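Local coordinates for protein endo-beta-mannanase (Rhizomucor miehei, PDB 4QP0) that probably hydrolyses internal beta-1,4-mannosidic linkages in mannans, galactomannans and glucomannans, as a secreted glycoside hydrolase of family 5, at residues A304-P307 and V308-G311; N343-A346 and T347-T350. All blocks are in the same frame, centred on the assembly; numbering follows the deposited sequence.

Contact 1. Residues A304-P307 and V308-G311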
ATOM      1  N   ALA A 304      20.726   4.850 -12.136  1.00 32.12           N
ATOM      2  CA  ALA A 304      20.476   4.899 -13.578  1.00 31.87           C
ATOM      3  C   ALA A 304      19.045   5.282 -13.935  1.00 32.60           C
ATOM      4  O   ALA A 304      18.826   6.137 -14.798  1.00 33.40           O
ATOM      5  CB  ALA A 304      20.820   3.561 -14.217  1.00 31.13           C
ATOM      6  N   GLN A 305      18.074   4.644 -13.280  1.00 32.61           N
ATOM      7  CA  GLN A 305      16.676   4.729 -13.731  1.00 32.26           C
ATOM      8  C   GLN A 305      15.721   5.558 -12.856  1.00 30.64           C
ATOM      9  O   GLN A 305      14.758   6.129 -13.365  1.00 29.75           O
ATOM     10  CB  GLN A 305      16.107   3.333 -14.000  1.00 34.28           C
ATOM     11  CG  GLN A 305      16.914   2.490 -14.991  1.00 36.31           C
ATOM     12  CD  GLN A 305      16.951   3.047 -16.414  1.00 39.32           C
ATOM     13  OE1 GLN A 305      17.808   2.660 -17.210  1.00 44.35           O
ATOM     14  NE2 GLN A 305      16.026   3.946 -16.743  1.00 38.83           N
ATOM     15  N   TYR A 306      15.985   5.630 -11.556  1.00 30.58           N
ATOM     16  CA  TYR A 306      15.194   6.479 -10.662  1.00 30.36           C
ATOM     17  C   TYR A 306      15.072   7.937 -11.156  1.00 30.30           C
ATOM     18  O   TYR A 306      13.956   8.449 -11.240  1.00 31.74           O
ATOM     19  CB  TYR A 306      15.720   6.408  -9.220  1.00 31.24           C
ATOM     20  CG  TYR A 306      15.316   5.168  -8.442  1.00 33.34           C
ATOM     21  CD1 TYR A 306      15.304   5.174  -7.047  1.00 34.22           C
ATOM     22  CD2 TYR A 306      14.921   3.999  -9.094  1.00 33.59           C
ATOM     23  CE1 TYR A 306      14.928   4.046  -6.328  1.00 33.10           C
ATOM     24  CE2 TYR A 306      14.547   2.876  -8.380  1.00 33.75           C
ATOM     25  CZ  TYR A 306      14.550   2.906  -7.001  1.00 33.75           C
ATOM     26  OH  TYR A 306      14.180   1.776  -6.297  1.00 36.33           O
ATOM     27  N   PRO A 307      16.200   8.604 -11.513  1.00 30.35           N
ATOM     28  CA  PRO A 307      16.048   9.973 -12.028  1.00 31.27           C
ATOM     29  C   PRO A 307      15.163  10.046 -13.269  1.00 32.88           C
ATOM     30  O   PRO A 307      14.411  11.014 -13.441  1.00 34.12           O
ATOM     31  CB  PRO A 307      17.485  10.391 -12.367  1.00 30.13           C
ATOM     32  CG  PRO A 307      18.328   9.578 -11.451  1.00 29.12           C
ATOM     33  CD  PRO A 307      17.622   8.252 -11.337  1.00 29.69           C
ATOM     34  N   VAL A 308      15.245   9.019 -14.112  1.00 32.89           N
ATOM     35  CA  VAL A 308      14.423   8.938 -15.312  1.00 33.50           C
ATOM     36  C   VAL A 308      12.953   8.803 -14.925  1.00 34.17           C
ATOM     37  O   VAL A 308      12.116   9.578 -15.398  1.00 35.88           O
ATOM     38  CB  VAL A 308      14.857   7.768 -16.233  1.00 33.99           C
ATOM     39  CG1 VAL A 308      14.046   7.757 -17.524  1.00 31.56           C
ATOM     40  CG2 VAL A 308      16.347   7.862 -16.549  1.00 33.30           C
ATOM     41  N   TRP A 309      12.657   7.837 -14.053  1.00 33.32           N
ATOM     42  CA  TRP A 309      11.286   7.550 -13.623  1.00 33.28           C
ATOM     43  C   TRP A 309      10.682   8.707 -12.885  1.00 34.16           C
ATOM     44  O   TRP A 309       9.496   9.002 -13.037  1.00 35.10           O
ATOM     45  CB  TRP A 309      11.234   6.338 -12.700  1.00 30.93           C
ATOM     46  CG  TRP A 309      11.637   5.012 -13.299  1.00 30.42           C
ATOM     47  CD1 TRP A 309      11.971   4.720 -14.622  1.00 30.42           C
ATOM     48  CD2 TRP A 309      11.714   3.724 -12.599  1.00 29.10           C
ATOM     49  NE1 TRP A 309      12.258   3.384 -14.773  1.00 28.55           N
ATOM     50  CE2 TRP A 309      12.123   2.734 -13.598  1.00 28.81           C
ATOM     51  CE3 TRP A 309      11.497   3.310 -11.284  1.00 28.39           C
ATOM     52  CZ2 TRP A 309      12.303   1.399 -13.272  1.00 28.09           C
ATOM     53  CZ3 TRP A 309      11.683   1.964 -10.971  1.00 26.62           C
ATOM     54  CH2 TRP A 309      12.065   1.033 -11.942  1.00 27.42           C
ATOM     55  N   GLN A 310      11.499   9.351 -12.056  1.00 33.59           N
ATOM     56  CA  GLN A 310      11.041  10.452 -11.228  1.00 33.36           C
ATOM     57  C   GLN A 310      10.749  11.697 -12.081  1.00 33.98           C
ATOM     58  O   GLN A 310       9.719  12.355 -11.893  1.00 35.01           O
ATOM     59  CB  GLN A 310      12.048  10.712 -10.096  1.00 33.97           C
ATOM     60  CG  GLN A 310      11.985   9.639  -9.003  1.00 33.26           C
ATOM     61  CD  GLN A 310      13.129   9.691  -7.998  1.00 32.91           C
ATOM     62  OE1 GLN A 310      14.061  10.492  -8.122  1.00 32.71           O
ATOM     63  NE2 GLN A 310      13.066   8.820  -6.995  1.00 30.76           N
ATOM     64  N   GLY A 311      11.642  11.988 -13.031  1.00 33.16           N
ATOM     65  CA  GLY A 311      11.418  13.014 -14.049  1.00 32.11           C
ATOM     66  C   GLY A 311      10.160  12.804 -14.876  1.00 31.23           C
ATOM     67  O   GLY A 311       9.504  13.766 -15.264  1.00 30.56           O
TER

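Contact 2. Residues N343-A346 and T347-T350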
ATOM      1  N   ASN A 343      25.326   7.748   0.360  1.00 46.15           N
ATOM      2  CA  ASN A 343      25.996   8.917  -0.209  1.00 47.29           C
ATOM      3  C   ASN A 343      25.247   9.511  -1.398  1.00 46.17           C
ATOM      4  O   ASN A 343      25.166  10.734  -1.542  1.00 47.22           O
ATOM      5  CB  ASN A 343      27.421   8.566  -0.634  1.00 48.99           C
ATOM      6  CG  ASN A 343      28.258   8.032   0.508  1.00 51.55           C
ATOM      7  OD1 ASN A 343      29.091   7.145   0.316  1.00 54.37           O
ATOM      8  ND2 ASN A 343      28.045   8.573   1.706  1.00 52.54           N
ATOM      9  N   ASP A 344      24.706   8.639  -2.243  1.00 44.42           N
ATOM     10  CA  ASP A 344      23.968   9.054  -3.438  1.00 44.34           C
ATOM     11  C   ASP A 344      22.456   9.174  -3.186  1.00 42.93           C
ATOM     12  O   ASP A 344      21.640   8.945  -4.088  1.00 44.89           O
ATOM     13  CB  ASP A 344      24.257   8.096  -4.606  1.00 44.76           C
ATOM     14  CG  ASP A 344      24.047   6.626  -4.241  1.00 44.17           C
ATOM     15  OD1 ASP A 344      23.536   6.337  -3.135  1.00 44.76           O
ATOM     16  OD2 ASP A 344      24.404   5.756  -5.068  1.00 43.23           O
ATOM     17  N   ILE A 345      22.103   9.548  -1.959  1.00 39.87           N
ATOM     18  CA  ILE A 345      20.712   9.728  -1.542  1.00 36.52           C
ATOM     19  C   ILE A 345      19.996  10.875  -2.271  1.00 34.72           C
ATOM     20  O   ILE A 345      18.793  10.807  -2.520  1.00 34.91           O
ATOM     21  CB  ILE A 345      20.621   9.877  -0.000  1.00 37.38           C
ATOM     22  CG1 ILE A 345      19.184   9.665   0.488  1.00 36.35           C
ATOM     23  CG2 ILE A 345      21.240  11.195   0.479  1.00 36.25           C
ATOM     24  CD1 ILE A 345      18.619   8.312   0.117  1.00 36.80           C
ATOM     25  N   ALA A 346      20.746  11.916  -2.623  1.00 34.26           N
ATOM     26  CA  ALA A 346      20.201  13.059  -3.337  1.00 32.13           C
ATOM     27  C   ALA A 346      19.610  12.660  -4.679  1.00 31.44           C
ATOM     28  O   ALA A 346      18.519  13.098  -5.038  1.00 30.21           O
ATOM     29  CB  ALA A 346      21.268  14.131  -3.522  1.00 33.23           C
ATOM     30  N   THR A 347      20.335  11.832  -5.425  1.00 31.64           N
ATOM     31  CA  THR A 347      19.904  11.481  -6.771  1.00 32.30           C
ATOM     32  C   THR A 347      18.974  10.257  -6.832  1.00 31.76           C
ATOM     33  O   THR A 347      18.294  10.057  -7.833  1.00 31.72           O
ATOM     34  CB  THR A 347      21.084  11.376  -7.765  1.00 32.00           C
ATOM     35  OG1 THR A 347      22.024  10.405  -7.307  1.00 32.34           O
ATOM     36  CG2 THR A 347      21.776  12.728  -7.902  1.00 34.94           C
ATOM     37  N   THR A 348      18.935   9.464  -5.765  1.00 31.65           N
ATOM     38  CA  THR A 348      17.983   8.349  -5.674  1.00 31.72           C
ATOM     39  C   THR A 348      16.648   8.776  -5.053  1.00 32.99           C
ATOM     40  O   THR A 348      15.592   8.232  -5.390  1.00 32.93           O
ATOM     41  CB  THR A 348      18.552   7.152  -4.872  1.00 31.01           C
ATOM     42  OG1 THR A 348      18.999   7.591  -3.586  1.00 30.98           O
ATOM     43  CG2 THR A 348      19.718   6.511  -5.596  1.00 31.19           C
ATOM     44  N   VAL A 349      16.696   9.749  -4.144  1.00 34.49           N
ATOM     45  CA  VAL A 349      15.544  10.052  -3.290  1.00 33.40           C
ATOM     46  C   VAL A 349      15.316  11.546  -3.099  1.00 34.86           C
ATOM     47  O   VAL A 349      14.189  12.026  -3.240  1.00 34.95           O
ATOM     48  CB  VAL A 349      15.702   9.397  -1.900  1.00 32.79           C
ATOM     49  CG1 VAL A 349      14.631   9.897  -0.941  1.00 33.82           C
ATOM     50  CG2 VAL A 349      15.658   7.875  -1.996  1.00 32.75           C
ATOM     51  N   THR A 350      16.392  12.269  -2.784  1.00 34.11           N
ATOM     52  CA  THR A 350      16.298  13.639  -2.267  1.00 34.64           C
ATOM     53  C   THR A 350      15.891  14.691  -3.298  1.00 34.73           C
ATOM     54  O   THR A 350      14.949  15.459  -3.058  1.00 35.22           O
ATOM     55  CB  THR A 350      17.576  14.033  -1.475  1.00 33.66           C
ATOM     56  OG1 THR A 350      17.371  13.723  -0.095  1.00 33.48           O
ATOM     57  CG2 THR A 350      17.920  15.518  -1.599  1.00 35.40           C
TER
HETATM   58  O   HOH W   1      20.776   5.487  -2.306  1.00 32.31           O

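Contact 1. Residues A304-P307 and V308-G311
Gln-305 lays its CB over one face of the Trp-309 indole, 4.2 Å from the centroid of the five-membered ring, a CH-pi contact made one helical turn apart. The backbone O of Gln-305 lies over a face of the same ring, and it also accepts the N-H of Trp-309 in a nearly straight bond of 2.8 Å between Trp-309 N and Gln-305 O. With its CG anti to the carbonyl carbon (chi1 -64°), the indole leans back along the helix toward the preceding turn. There its six-membered ring meets the phenol of Tyr-306 obliquely, the planes turned 31° apart and Tyr-306 CE2 4.0 Å from Trp-309 CZ3. Val-308 runs alongside Gln-305, its CG2 3.9 Å from the amide NE2 of Gln-305; its apolar side chain also touches Val-272 of helix 270-284, which suits a valine at this otherwise exposed position.

Pro-307 has no N-H to give the turn before it, and the helix kinks there. Its carbonyl still serves the next turn, where Gly-311 N reaches Pro-307 O at 3.0 Å from above the carbonyl plane. Gln-310 N binds Tyr-306 O, and the extended Gln-310 side chain carries its amide inward, where NE2 hydrogen-bonds Tyr-294 OH.

Outside the two segments, Tyr-306 OH bonds Leu-296 N and its ring meets Tyr-294 edge-to-face, while Trp-309 packs on Ile-275 and Pro-259. Buried Tyr-306, Trp-309 and Gln-310, with exposed Ala-304, Pro-307 and Val-308, suit an outer helix of a TIM barrel, here the crossover between parallel strands 289-294 and 320-323.

Contact 2. Residues N343-A346 and T347-T350
The CG1 branch of Ile-345 stands anti to the backbone N (chi1 -164°), and the turn at chi2 of 58° swings CD1 forward along the helix onto Val-349. Although the side chain sets out away from the following turn, CD1 ends 3.7 Å from Val-349 CG2, the two branched chains crossing at an angle. Thr-348 has OG1 between its backbone N and carbonyl carbon (chi1 54°), which turns the hydroxyl back toward the start of the helix, with OG1 3.0 Å from Asp-344 O. A water spans the remaining gap: it donates to Asp-344 OD1 and accepts from the hydroxyl of Thr-348, each at 3.0 Å, so a carboxylate and a hydroxyl are tied together without touching.

This is the first turn of helix 345-358, with Asp-344 at the N-cap position, although its side chain makes no capping bond. An acidic group here would probably still be favoured by the positive end of the helix dipole, which may partly offset the nearby carboxylate of Asp-299.

The backbone then widens into a pi-type turn. Ile-345 O accepts two N-H groups, from Val-349 N at 2.9 Å and, in the straighter bond, from Thr-350 N at 2.8 Å, whereas Asp-344 O takes Thr-348 N in a longer bond. The small Ala-346 lets Thr-350 pack close, with Thr-350 CB 3.4 Å from Ala-346 CA. Ile-345 and Val-349 both rest on Ile-338, an apolar surface that suits their branched chains, while Ile-345 and Thr-350 also meet Leu-47 of helix 34-47 and Thr-348 touches Val-303 of helix 299-315.

Contact 1, within helix 299-315, precedes contact 2, at the start of helix 345-358; strand 320-323 lies between the two helices in the chain. Their centres are about 11 Å apart on the same side of the molecule, and the helices touch directly. Gln-310 NE2 is 3.1 Å from Thr-348 O, a probable hydrogen bond, while Pro-307 CG packs 3.6 Å from Thr-347 O. One amide thus joins the last helix to the outer helix of a beta-alpha-beta unit of the TIM barrel. Both contacts also touch Ile-338 in the intervening loop, so the C-terminal helix is packed against the barrel's outer layer.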